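Local coordinates for 11S globulin (Wrightia tinctoria, PDB 5WXU), which probably serves as a hexameric seed storage protein and binds the plant hormone auxin (indole-3-acetic acid), at residues 104-109 and 176-181; 307-312 and 457-462; 161-166 and 323-328. All coordinates share one frame; numbering follows the deposited sequence.

Contact 1: 104-109 and 176-181; sequences IIVVQG and EKLVLL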
ATOM      1  N   ILE B 104       8.943   5.083  24.940  1.00 17.58           N
ATOM      2  CA  ILE B 104       9.594   5.026  26.286  1.00 18.08           C
ATOM      3  C   ILE B 104      11.091   5.046  26.093  1.00 16.61           C
ATOM      4  O   ILE B 104      11.624   4.215  25.374  1.00 19.00           O
ATOM      5  CB  ILE B 104       9.174   3.762  27.010  1.00 18.89           C
ATOM      6  CG1 ILE B 104       7.674   3.745  27.217  1.00 20.32           C
ATOM      7  CG2 ILE B 104       9.839   3.721  28.426  1.00 20.51           C
ATOM      8  CD1 ILE B 104       7.084   2.482  27.756  1.00 23.98           C
ATOM      9  N   ILE B 105      11.796   6.010  26.687  1.00 16.87           N
ATOM     10  CA  ILE B 105      13.258   6.081  26.650  1.00 16.69           C
ATOM     11  C   ILE B 105      13.771   5.542  27.976  1.00 16.87           C
ATOM     12  O   ILE B 105      13.366   6.008  29.029  1.00 16.51           O
ATOM     13  CB  ILE B 105      13.730   7.509  26.463  1.00 20.71           C
ATOM     14  CG1 ILE B 105      13.311   8.001  25.088  1.00 22.08           C
ATOM     15  CG2 ILE B 105      15.250   7.596  26.602  1.00 22.27           C
ATOM     16  CD1 ILE B 105      13.137   9.471  25.132  1.00 25.77           C
ATOM     17  N   VAL B 106      14.578   4.521  27.918  1.00 16.85           N
ATOM     18  CA  VAL B 106      15.207   3.989  29.129  1.00 16.95           C
ATOM     19  C   VAL B 106      16.433   4.833  29.393  1.00 19.38           C
ATOM     20  O   VAL B 106      17.509   4.638  28.786  1.00 18.49           O
ATOM     21  CB  VAL B 106      15.536   2.506  29.040  1.00 18.62           C
ATOM     22  CG1 VAL B 106      16.070   2.047  30.431  1.00 19.29           C
ATOM     23  CG2 VAL B 106      14.295   1.722  28.581  1.00 20.91           C
ATOM     24  N   VAL B 107      16.289   5.720  30.384  1.00 18.77           N
ATOM     25  CA  VAL B 107      17.287   6.758  30.710  1.00 19.45           C
ATOM     26  C   VAL B 107      18.415   6.187  31.562  1.00 20.92           C
ATOM     27  O   VAL B 107      19.586   6.564  31.412  1.00 20.73           O
ATOM     28  CB  VAL B 107      16.586   7.932  31.446  1.00 23.63           C
ATOM     29  CG1 VAL B 107      17.607   8.925  31.973  1.00 24.23           C
ATOM     30  CG2 VAL B 107      15.694   8.692  30.491  1.00 24.24           C
ATOM     31  N   GLN B 108      18.064   5.217  32.394  1.00 18.88           N
ATOM     32  CA  GLN B 108      18.992   4.532  33.281  1.00 24.44           C
ATOM     33  C   GLN B 108      18.420   3.198  33.702  1.00 21.47           C
ATOM     34  O   GLN B 108      17.232   3.085  33.895  1.00 23.22           O
ATOM     35  CB  GLN B 108      19.213   5.392  34.524  1.00 23.81           C
ATOM     36  CG  GLN B 108      19.940   4.720  35.682  1.00 27.18           C
ATOM     37  CD  GLN B 108      20.015   5.641  36.912  1.00 30.19           C
ATOM     38  OE1 GLN B 108      20.576   6.739  36.817  1.00 33.89           O
ATOM     39  NE2 GLN B 108      19.474   5.192  38.068  1.00 26.18           N
ATOM     40  N   GLY B 109      19.281   2.211  33.888  1.00 19.45           N
ATOM     41  CA  GLY B 109      18.912   0.980  34.489  1.00 18.71           C
ATOM     42  C   GLY B 109      18.654  -0.085  33.484  1.00 20.85           C
ATOM     43  O   GLY B 109      18.946   0.099  32.294  1.00 22.27           O
ATOM     44  N   GLU B 176      20.448  -0.271  40.680  1.00 22.22           N
ATOM     45  CA  GLU B 176      20.152   1.139  40.416  1.00 21.18           C
ATOM     46  C   GLU B 176      18.707   1.319  39.921  1.00 21.18           C
ATOM     47  O   GLU B 176      18.117   0.371  39.404  1.00 21.05           O
ATOM     48  CB  GLU B 176      21.108   1.846  39.447  1.00 25.27           C
ATOM     49  CG  GLU B 176      21.020   1.430  37.988  1.00 25.88           C
ATOM     50  CD  GLU B 176      21.752   0.143  37.581  1.00 34.44           C
ATOM     51  OE1 GLU B 176      21.975   0.067  36.328  1.00 34.90           O
ATOM     52  OE2 GLU B 176      22.076  -0.796  38.403  1.00 31.12           O
ATOM     53  N   LYS B 177      18.202   2.516  40.126  1.00 18.92           N
ATOM     54  CA  LYS B 177      16.780   2.799  39.771  1.00 20.50           C
ATOM     55  C   LYS B 177      16.672   2.664  38.253  1.00 20.70           C
ATOM     56  O   LYS B 177      17.609   2.999  37.524  1.00 22.79           O
ATOM     57  CB  LYS B 177      16.389   4.203  40.205  1.00 29.04           C
ATOM     58  CG  LYS B 177      16.231   4.265  41.713  1.00 32.82           C
ATOM     59  CD  LYS B 177      15.930   5.641  42.248  1.00 37.84           C
ATOM     60  CE  LYS B 177      15.490   5.529  43.702  1.00 41.84           C
ATOM     61  NZ  LYS B 177      15.440   6.856  44.377  1.00 50.18           N
ATOM     62  N   LEU B 178      15.526   2.152  37.819  1.00 18.95           N
ATOM     63  CA  LEU B 178      15.147   2.108  36.399  1.00 20.10           C
ATOM     64  C   LEU B 178      14.385   3.363  36.103  1.00 19.65           C
ATOM     65  O   LEU B 178      13.390   3.625  36.755  1.00 21.11           O
ATOM     66  CB  LEU B 178      14.325   0.905  36.185  1.00 19.19           C
ATOM     67  CG  LEU B 178      13.722   0.677  34.781  1.00 18.68           C
ATOM     68  CD1 LEU B 178      14.823   0.481  33.774  1.00 18.85           C
ATOM     69  CD2 LEU B 178      12.849  -0.560  34.792  1.00 16.19           C
ATOM     70  N   VAL B 179      14.829   4.193  35.154  1.00 19.69           N
ATOM     71  CA  VAL B 179      14.247   5.527  34.970  1.00 19.20           C
ATOM     72  C   VAL B 179      13.730   5.487  33.513  1.00 18.11           C
ATOM     73  O   VAL B 179      14.523   5.219  32.608  1.00 17.69           O
ATOM     74  CB  VAL B 179      15.256   6.662  35.148  1.00 21.85           C
ATOM     75  CG1 VAL B 179      14.676   7.979  34.728  1.00 19.18           C
ATOM     76  CG2 VAL B 179      15.732   6.685  36.609  1.00 22.46           C
ATOM     77  N   LEU B 180      12.411   5.611  33.410  1.00 17.30           N
ATOM     78  CA  LEU B 180      11.709   5.674  32.114  1.00 18.78           C
ATOM     79  C   LEU B 180      11.123   7.063  31.803  1.00 19.79           C
ATOM     80  O   LEU B 180      10.322   7.618  32.568  1.00 21.80           O
ATOM     81  CB  LEU B 180      10.612   4.628  32.113  1.00 17.95           C
ATOM     82  CG  LEU B 180      10.954   3.185  32.514  1.00 17.62           C
ATOM     83  CD1 LEU B 180       9.683   2.374  32.523  1.00 19.88           C
ATOM     84  CD2 LEU B 180      12.094   2.550  31.689  1.00 17.76           C
ATOM     85  N   LEU B 181      11.465   7.625  30.648  1.00 18.12           N
ATOM     86  CA  LEU B 181      10.902   8.846  30.185  1.00 18.66           C
ATOM     87  C   LEU B 181       9.887   8.416  29.094  1.00 21.28           C
ATOM     88  O   LEU B 181      10.314   7.860  28.103  1.00 20.56           O
ATOM     89  CB  LEU B 181      11.900   9.740  29.537  1.00 22.70           C
ATOM     90  CG  LEU B 181      11.265  11.058  29.038  1.00 26.95           C
ATOM     91  CD1 LEU B 181      11.325  12.016  30.199  1.00 31.57           C
ATOM     92  CD2 LEU B 181      11.883  11.604  27.770  1.00 32.70           C
TER
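V107 and Q108 both sit opposite V179, a classic beta bulge in the antiparallel pairing of strands 102-108 and 178-185 of the N-terminal cupin domain. The nearly helical backbone of V107 (psi -33°) accommodates the extra residue: V107 N donates to V179 O at 2.9 Å, while Q108 O accepts from V179 N. Before the bulge the pairing is regular, and the bond from I105 N to L181 O is almost straight (175°). Aliphatic residues suit the buried stretch of these strands, I104 to V106 and L180 to L181. V106 lays CG2 beside L180 CD2, 3.9 Å away, while I160 and I87 of the flanking strands pack against the same two side chains. At the bulge V179 CG1 comes across V107 CB at 3.8 Å, and V107 and L181 also touch Y357 of the C-terminal cupin domain. Q108, with CG anti to its own nitrogen (chi1 169°), stretches past the last backbone bond and sets NE2 2.9 Å from K177 O, which lies slightly out of the amide plane. A leucine here, having no N-H, would probably leave K177 O without this donor and the 176-177 loop less firmly tied. The backbone angles of G109 call for glycine. At the far end CD1 of I105 lies alongside CD2 of L181, 3.6 Å away.

Contact 2: 307-312 and 457-462; sequences IYTSRG and VLDPEL. Unlike the reference sequence in segment 457-462: D459 (reference Gly).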
ATOM      1  N   ILE B 307      24.997   9.549  11.627  1.00 18.50           N
ATOM      2  CA  ILE B 307      25.839  10.681  11.269  1.00 18.17           C
ATOM      3  C   ILE B 307      26.945  10.755  12.324  1.00 18.52           C
ATOM      4  O   ILE B 307      26.669  10.714  13.496  1.00 17.95           O
ATOM      5  CB  ILE B 307      25.123  12.056  11.278  1.00 21.81           C
ATOM      6  CG1 ILE B 307      23.701  12.023  10.645  1.00 26.88           C
ATOM      7  CG2 ILE B 307      26.038  13.094  10.631  1.00 20.64           C
ATOM      8  CD1 ILE B 307      23.645  11.730   9.193  1.00 30.61           C
ATOM      9  N   TYR B 308      28.185  10.951  11.902  1.00 17.74           N
ATOM     10  CA  TYR B 308      29.317  11.068  12.828  1.00 16.91           C
ATOM     11  C   TYR B 308      30.300  12.023  12.234  1.00 18.89           C
ATOM     12  O   TYR B 308      30.673  11.916  11.076  1.00 18.74           O
ATOM     13  CB  TYR B 308      29.997   9.751  13.040  1.00 18.06           C
ATOM     14  CG  TYR B 308      31.346   9.852  13.717  1.00 17.88           C
ATOM     15  CD1 TYR B 308      31.466  10.462  14.987  1.00 19.40           C
ATOM     16  CD2 TYR B 308      32.506   9.407  13.092  1.00 19.61           C
ATOM     17  CE1 TYR B 308      32.682  10.541  15.608  1.00 22.21           C
ATOM     18  CE2 TYR B 308      33.731   9.461  13.733  1.00 22.40           C
ATOM     19  CZ  TYR B 308      33.817  10.073  14.979  1.00 21.52           C
ATOM     20  OH  TYR B 308      35.045  10.096  15.612  1.00 23.73           O
ATOM     21  N   THR B 309      30.615  13.045  13.025  1.00 18.67           N
ATOM     22  CA  THR B 309      31.688  13.959  12.732  1.00 18.92           C
ATOM     23  C   THR B 309      32.708  13.823  13.839  1.00 19.83           C
ATOM     24  O   THR B 309      32.402  14.020  15.021  1.00 19.75           O
ATOM     25  CB  THR B 309      31.157  15.357  12.627  1.00 20.30           C
ATOM     26  OG1 THR B 309      30.229  15.446  11.514  1.00 17.31           O
ATOM     27  CG2 THR B 309      32.366  16.394  12.362  1.00 20.90           C
ATOM     28  N   SER B 310      33.927  13.470  13.449  1.00 18.07           N
ATOM     29  CA  SER B 310      35.000  13.325  14.376  1.00 21.10           C
ATOM     30  C   SER B 310      35.215  14.647  15.131  1.00 19.36           C
ATOM     31  O   SER B 310      35.178  15.750  14.541  1.00 20.15           O
ATOM     32  CB  SER B 310      36.229  12.923  13.563  1.00 24.44           C
ATOM     33  OG  SER B 310      37.321  12.864  14.391  1.00 31.37           O
ATOM     34  N   ARG B 311      35.394  14.517  16.450  1.00 21.96           N
ATOM     35  CA  ARG B 311      35.468  15.712  17.345  1.00 24.85           C
ATOM     36  C   ARG B 311      34.179  16.509  17.546  1.00 25.19           C
ATOM     37  O   ARG B 311      34.170  17.514  18.277  1.00 20.41           O
ATOM     38  CB  ARG B 311      36.595  16.686  16.906  1.00 31.91           C
ATOM     39  CG  ARG B 311      37.924  15.973  16.626  1.00 36.89           C
ATOM     40  CD  ARG B 311      39.074  16.925  16.367  1.00 43.85           C
ATOM     41  NE  ARG B 311      40.340  16.172  16.285  1.00 53.52           N
ATOM     42  CZ  ARG B 311      41.551  16.709  16.077  1.00 60.71           C
ATOM     43  NH1 ARG B 311      41.707  18.019  15.907  1.00 69.00           N
ATOM     44  NH2 ARG B 311      42.625  15.927  16.049  1.00 59.64           N
ATOM     45  N   GLY B 312      33.090  16.114  16.865  1.00 22.10           N
ATOM     46  CA  GLY B 312      31.850  16.834  16.930  1.00 21.43           C
ATOM     47  C   GLY B 312      30.791  16.011  17.668  1.00 21.48           C
ATOM     48  O   GLY B 312      30.175  16.488  18.595  1.00 20.69           O
ATOM     49  N   VAL B 457      26.399  17.408  12.025  1.00 19.97           N
ATOM     50  CA  VAL B 457      27.205  17.535  13.259  1.00 20.38           C
ATOM     51  C   VAL B 457      28.408  18.397  12.988  1.00 18.06           C
ATOM     52  O   VAL B 457      29.183  18.054  12.135  1.00 18.13           O
ATOM     53  CB  VAL B 457      27.614  16.168  13.873  1.00 19.34           C
ATOM     54  CG1 VAL B 457      28.373  16.400  15.186  1.00 19.10           C
ATOM     55  CG2 VAL B 457      26.355  15.385  14.197  1.00 20.72           C
ATOM     56  N   LEU B 458      28.506  19.546  13.676  1.00 19.94           N
ATOM     57  CA  LEU B 458      29.581  20.487  13.467  1.00 22.96           C
ATOM     58  C   LEU B 458      30.711  20.264  14.449  1.00 23.34           C
ATOM     59  O   LEU B 458      30.503  20.222  15.637  1.00 24.15           O
ATOM     60  CB  LEU B 458      29.115  21.936  13.539  1.00 23.46           C
ATOM     61  CG  LEU B 458      28.000  22.294  12.572  1.00 23.15           C
ATOM     62  CD1 LEU B 458      27.431  23.660  12.732  1.00 24.37           C
ATOM     63  CD2 LEU B 458      28.467  22.061  11.105  1.00 23.52           C
ATOM     64  N   ASP B 459      31.908  20.253  13.879  1.00 29.52           N
ATOM     65  CA  ASP B 459      33.194  20.178  14.598  1.00 35.56           C
ATOM     66  C   ASP B 459      33.352  21.523  15.356  1.00 33.27           C
ATOM     67  O   ASP B 459      33.152  22.593  14.768  1.00 41.88           O
ATOM     68  CB  ASP B 459      34.250  20.017  13.507  1.00 37.10           C
ATOM     69  CG  ASP B 459      35.528  19.395  13.981  1.00 49.99           C
ATOM     70  OD1 ASP B 459      36.044  19.759  15.078  1.00 49.22           O
ATOM     71  OD2 ASP B 459      36.073  18.585  13.183  1.00 47.20           O
ATOM     72  N   PRO B 460      33.668  21.496  16.651  1.00 31.05           N
ATOM     73  CA  PRO B 460      33.941  22.813  17.272  1.00 33.16           C
ATOM     74  C   PRO B 460      35.243  23.421  16.666  1.00 39.19           C
ATOM     75  O   PRO B 460      35.309  24.614  16.578  1.00 43.24           O
ATOM     76  CB  PRO B 460      34.086  22.496  18.749  1.00 32.95           C
ATOM     77  CG  PRO B 460      34.339  21.016  18.827  1.00 29.87           C
ATOM     78  CD  PRO B 460      33.931  20.368  17.553  1.00 29.09           C
ATOM     79  N   GLU B 461      36.184  22.587  16.171  1.00 44.69           N
ATOM     80  CA  GLU B 461      37.477  23.054  15.601  1.00 58.49           C
ATOM     81  C   GLU B 461      37.458  23.443  14.080  1.00 69.09           C
ATOM     82  O   GLU B 461      38.481  23.279  13.397  1.00 73.72           O
ATOM     83  CB  GLU B 461      38.646  22.028  15.827  1.00 66.09           C
ATOM     84  CG  GLU B 461      38.500  20.862  16.811  1.00 66.55           C
ATOM     85  CD  GLU B 461      38.327  21.260  18.260  1.00 72.84           C
ATOM     86  OE1 GLU B 461      38.427  22.471  18.586  1.00 80.06           O
ATOM     87  OE2 GLU B 461      38.082  20.331  19.069  1.00 64.68           O
ATOM     88  N   LEU B 462      36.333  23.942  13.544  1.00 70.37           N
ATOM     89  CA  LEU B 462      36.291  24.498  12.164  1.00 72.02           C
ATOM     90  C   LEU B 462      35.368  25.729  12.089  1.00 66.88           C
ATOM     91  O   LEU B 462      35.010  26.199  10.999  1.00 67.15           O
ATOM     92  CB  LEU B 462      35.838  23.440  11.136  1.00 73.14           C
ATOM     93  CG  LEU B 462      36.534  22.067  11.034  1.00 70.53           C
ATOM     94  CD1 LEU B 462      35.674  21.135  10.192  1.00 69.62           C
ATOM     95  CD2 LEU B 462      37.943  22.143  10.452  1.00 71.14           C
TER
HETATM   96  O   HOH W   1      36.028  18.159  20.027  1.00 33.66           O
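T309 reaches across to V457 with its hydroxyl, OG1 donating to V457 O at 2.9 Å. The first torsion of T309 (chi1 -63°) sets OG1 beside its own backbone nitrogen and brings CG2 alongside the same carbonyl, so both branches are used. The donor approaches well out of the carbonyl plane, tilted by 31°. Beta-branched V457 suits the opposing place: its CB lies against OG1 of T309, while CG1 points at the backbone of G312, 3.5 Å from its C atom. A side chain on G312 would be tight against that methyl and L458 O, consistent with glycine here. The turn leading there is closed by G312 N bonding to T309 O.

D459 turns its carboxylate toward segment 307-312 and its own turn. With CG anti to the backbone nitrogen (chi1 -157°), OD1 accepts from E461 N at 3.0 Å, an Asx turn at the head of the type I turn from D459 to L462. OD2 instead faces S310 O at 3.3 Å, two acceptors side by side, which would probably raise the carboxylate's affinity for a proton. R311 stays extended, and E461, poorly ordered, crosses it at about a right angle with CG near the edge of the guanidinium. Their charged ends do not meet; a water donates to both R311 O and E461 OE2.

H128 of a second subunit packs on R311 and D459, and a strand of that subunit pairs in parallel with Y308 and T309. Strands 307-309 and 457-458 belong to different sheets of the C-terminal cupin domain, and their meeting joins the two sheets of the cupin jelly-roll barrel at the margin where the oligomer assembles.

Contact 3: 161-166 and 323-328; sequences ALPAGI and LPILRK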
ATOM      1  N   ALA B 161       8.464   1.351  21.714  1.00 15.05           N
ATOM      2  CA  ALA B 161       7.326   1.905  21.064  1.00 15.47           C
ATOM      3  C   ALA B 161       6.141   1.076  21.323  1.00 16.88           C
ATOM      4  O   ALA B 161       6.137  -0.131  20.951  1.00 18.56           O
ATOM      5  CB  ALA B 161       7.575   1.975  19.532  1.00 17.51           C
ATOM      6  N   LEU B 162       5.085   1.668  21.876  1.00 16.54           N
ATOM      7  CA  LEU B 162       3.852   0.891  22.156  1.00 18.05           C
ATOM      8  C   LEU B 162       2.590   1.560  21.665  1.00 16.42           C
ATOM      9  O   LEU B 162       2.396   2.754  21.863  1.00 17.89           O
ATOM     10  CB  LEU B 162       3.716   0.717  23.669  1.00 20.32           C
ATOM     11  CG  LEU B 162       4.791  -0.156  24.350  1.00 23.69           C
ATOM     12  CD1 LEU B 162       4.725  -0.206  25.865  1.00 29.88           C
ATOM     13  CD2 LEU B 162       4.732  -1.556  23.827  1.00 25.85           C
ATOM     14  N   PRO B 163       1.668   0.807  21.047  1.00 17.33           N
ATOM     15  CA  PRO B 163       0.399   1.363  20.657  1.00 17.03           C
ATOM     16  C   PRO B 163      -0.504   1.697  21.833  1.00 17.19           C
ATOM     17  O   PRO B 163      -0.431   1.090  22.947  1.00 16.94           O
ATOM     18  CB  PRO B 163      -0.239   0.245  19.803  1.00 17.62           C
ATOM     19  CG  PRO B 163       0.915  -0.619  19.438  1.00 19.43           C
ATOM     20  CD  PRO B 163       1.820  -0.576  20.576  1.00 17.66           C
ATOM     21  N   ALA B 164      -1.493   2.518  21.508  1.00 17.18           N
ATOM     22  CA  ALA B 164      -2.644   2.731  22.379  1.00 15.34           C
ATOM     23  C   ALA B 164      -3.383   1.440  22.596  1.00 15.50           C
ATOM     24  O   ALA B 164      -3.499   0.599  21.685  1.00 15.86           O
ATOM     25  CB  ALA B 164      -3.618   3.782  21.830  1.00 16.53           C
ATOM     26  N   GLY B 165      -3.892   1.261  23.825  1.00 15.11           N
ATOM     27  CA  GLY B 165      -4.766   0.159  24.130  1.00 16.88           C
ATOM     28  C   GLY B 165      -4.099  -1.088  24.603  1.00 15.83           C
ATOM     29  O   GLY B 165      -4.793  -2.034  24.990  1.00 18.58           O
ATOM     30  N   ILE B 166      -2.780  -1.140  24.436  1.00 16.72           N
ATOM     31  CA  ILE B 166      -1.992  -2.319  24.701  1.00 16.28           C
ATOM     32  C   ILE B 166      -1.543  -2.299  26.191  1.00 15.99           C
ATOM     33  O   ILE B 166      -0.959  -1.344  26.652  1.00 16.56           O
ATOM     34  CB  ILE B 166      -0.786  -2.364  23.787  1.00 17.03           C
ATOM     35  CG1 ILE B 166      -1.289  -2.544  22.335  1.00 19.88           C
ATOM     36  CG2 ILE B 166       0.241  -3.434  24.225  1.00 17.90           C
ATOM     37  CD1 ILE B 166      -1.929  -3.881  22.022  1.00 23.16           C
ATOM     38  N   LEU B 323      12.709   0.474  12.624  1.00 17.93           N
ATOM     39  CA  LEU B 323      11.802  -0.219  13.502  1.00 17.78           C
ATOM     40  C   LEU B 323      10.400  -0.136  12.896  1.00 19.20           C
ATOM     41  O   LEU B 323       9.756   0.891  12.955  1.00 18.28           O
ATOM     42  CB  LEU B 323      11.827   0.467  14.897  1.00 17.75           C
ATOM     43  CG  LEU B 323      10.934  -0.029  16.038  1.00 19.34           C
ATOM     44  CD1 LEU B 323      11.195  -1.493  16.272  1.00 21.26           C
ATOM     45  CD2 LEU B 323      11.063   0.816  17.272  1.00 20.51           C
ATOM     46  N   PRO B 324       9.855  -1.263  12.387  1.00 18.48           N
ATOM     47  CA  PRO B 324       8.659  -1.236  11.589  1.00 18.13           C
ATOM     48  C   PRO B 324       7.424  -0.697  12.217  1.00 16.89           C
ATOM     49  O   PRO B 324       6.660   0.009  11.565  1.00 16.60           O
ATOM     50  CB  PRO B 324       8.448  -2.728  11.162  1.00 18.46           C
ATOM     51  CG  PRO B 324       9.729  -3.321  11.338  1.00 19.46           C
ATOM     52  CD  PRO B 324      10.564  -2.536  12.286  1.00 19.86           C
ATOM     53  N   ILE B 325       7.236  -0.975  13.509  1.00 14.77           N
ATOM     54  CA  ILE B 325       6.007  -0.540  14.232  1.00 15.23           C
ATOM     55  C   ILE B 325       5.849   0.987  14.273  1.00 14.45           C
ATOM     56  O   ILE B 325       4.745   1.501  14.388  1.00 14.80           O
ATOM     57  CB  ILE B 325       5.940  -1.150  15.649  1.00 16.35           C
ATOM     58  CG1 ILE B 325       4.519  -1.050  16.191  1.00 16.26           C
ATOM     59  CG2 ILE B 325       7.013  -0.607  16.554  1.00 17.85           C
ATOM     60  CD1 ILE B 325       4.351  -1.780  17.525  1.00 16.96           C
ATOM     61  N   LEU B 326       6.957   1.687  14.104  1.00 13.66           N
ATOM     62  CA  LEU B 326       6.893   3.154  14.017  1.00 15.23           C
ATOM     63  C   LEU B 326       6.096   3.693  12.865  1.00 15.79           C
ATOM     64  O   LEU B 326       5.541   4.770  12.942  1.00 16.39           O
ATOM     65  CB  LEU B 326       8.278   3.771  14.002  1.00 16.17           C
ATOM     66  CG  LEU B 326       9.160   3.587  15.264  1.00 16.88           C
ATOM     67  CD1 LEU B 326      10.522   4.216  15.122  1.00 16.75           C
ATOM     68  CD2 LEU B 326       8.479   4.090  16.548  1.00 17.78           C
ATOM     69  N   ARG B 327       5.978   2.914  11.779  1.00 16.98           N
ATOM     70  CA  ARG B 327       5.153   3.346  10.667  1.00 18.45           C
ATOM     71  C   ARG B 327       3.695   3.447  11.059  1.00 19.16           C
ATOM     72  O   ARG B 327       3.051   4.426  10.759  1.00 18.20           O
ATOM     73  CB  ARG B 327       5.303   2.342   9.520  1.00 21.85           C
ATOM     74  CG  ARG B 327       4.498   2.629   8.281  1.00 26.72           C
ATOM     75  CD  ARG B 327       5.153   3.678   7.489  1.00 31.44           C
ATOM     76  NE  ARG B 327       4.553   3.852   6.177  1.00 42.39           N
ATOM     77  CZ  ARG B 327       4.751   4.930   5.426  1.00 46.06           C
ATOM     78  NH1 ARG B 327       5.528   5.918   5.861  1.00 51.12           N
ATOM     79  NH2 ARG B 327       4.157   5.039   4.248  1.00 49.97           N
ATOM     80  N   LYS B 328       3.185   2.485  11.827  1.00 16.60           N
ATOM     81  CA  LYS B 328       1.779   2.458  12.317  1.00 21.04           C
ATOM     82  C   LYS B 328       1.574   3.582  13.344  1.00 19.79           C
ATOM     83  O   LYS B 328       0.546   4.277  13.341  1.00 18.92           O
ATOM     84  CB  LYS B 328       1.563   1.110  13.026  1.00 25.02           C
ATOM     85  CG  LYS B 328       0.293   0.877  13.875  1.00 33.76           C
ATOM     86  CD  LYS B 328       0.385  -0.487  14.594  1.00 39.68           C
ATOM     87  CE  LYS B 328      -0.682  -0.704  15.677  1.00 45.24           C
ATOM     88  NZ  LYS B 328      -2.053  -0.938  15.123  1.00 51.14           N
TER
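The methyl group of A161 meets three side chains, L323, I325 and L326, of segment 323-328, and this is the tight half of the contact. Its CB lies 3.8 Å from L326 CD2 and 4.0 Å from I325 CG2, with L323 CD2 slightly farther off at 4.3 Å. A small residue suits the place, since the methyl points toward segment 323-328 and is met by the ends of these branched chains. I325 is shaped for the two jobs it does: CG1 runs anti to the backbone nitrogen (chi1 -163°) and carries CD1 on towards P163, while CG2 meets A161. The oxygen of A161 is buried here and has no partner in the model.

Farther along the segment the packing thins. P163 offers the rim of its ring, CG lying 4.1 Å from I325 CD1, and the two side chains cross at about a right angle. K328 comes over the same corner with its aliphatic part, CE being 4.1 Å from P163 CG. Its chain is straight until the last torsion, where it bends (chi4 72°) and carries the amine on past the proline. A lysine fits this exposed margin because its methylenes can pack while its charge stays clear of the apolar cluster. Past P163 the chain turns away through the type II turn from P163 to I166, in which G165 has angles that call for glycine; G165 O accepts from W348 of a fourth subunit. Helix 325-329 of the C-terminal cupin domain thus rests on the end of strand 158-162 of the N-terminal one, with L103 of strand 102-108 touching A161 and L326, L318 of strand 313-318 behind L323 and L326, and L329 of the same helix also touching A161 and P163.

How the contacts relate
Contacts 1 and 3 share a sheet, strands 102-108 and 158-162 being neighbours in it; they touch where I104 CD1 meets L162 CD1 at 4.0 Å. Contact 1 holds strand to strand within one cupin domain, mainly by backbone hydrogen bonds, whereas contact 3 joins the two cupin domains by apolar side chains and the methylenes of a lysine. Contacts 2 and 3 are largely buried, contact 2 despite its place at the rim of the chain; contact 1 is partly buried, its bulge end being the more open. Contact 2, facing a second subunit that contact 3 also reaches, is more polar, with a hydroxyl bond and a water bridging its segments and a carboxylate accepting within its own turn.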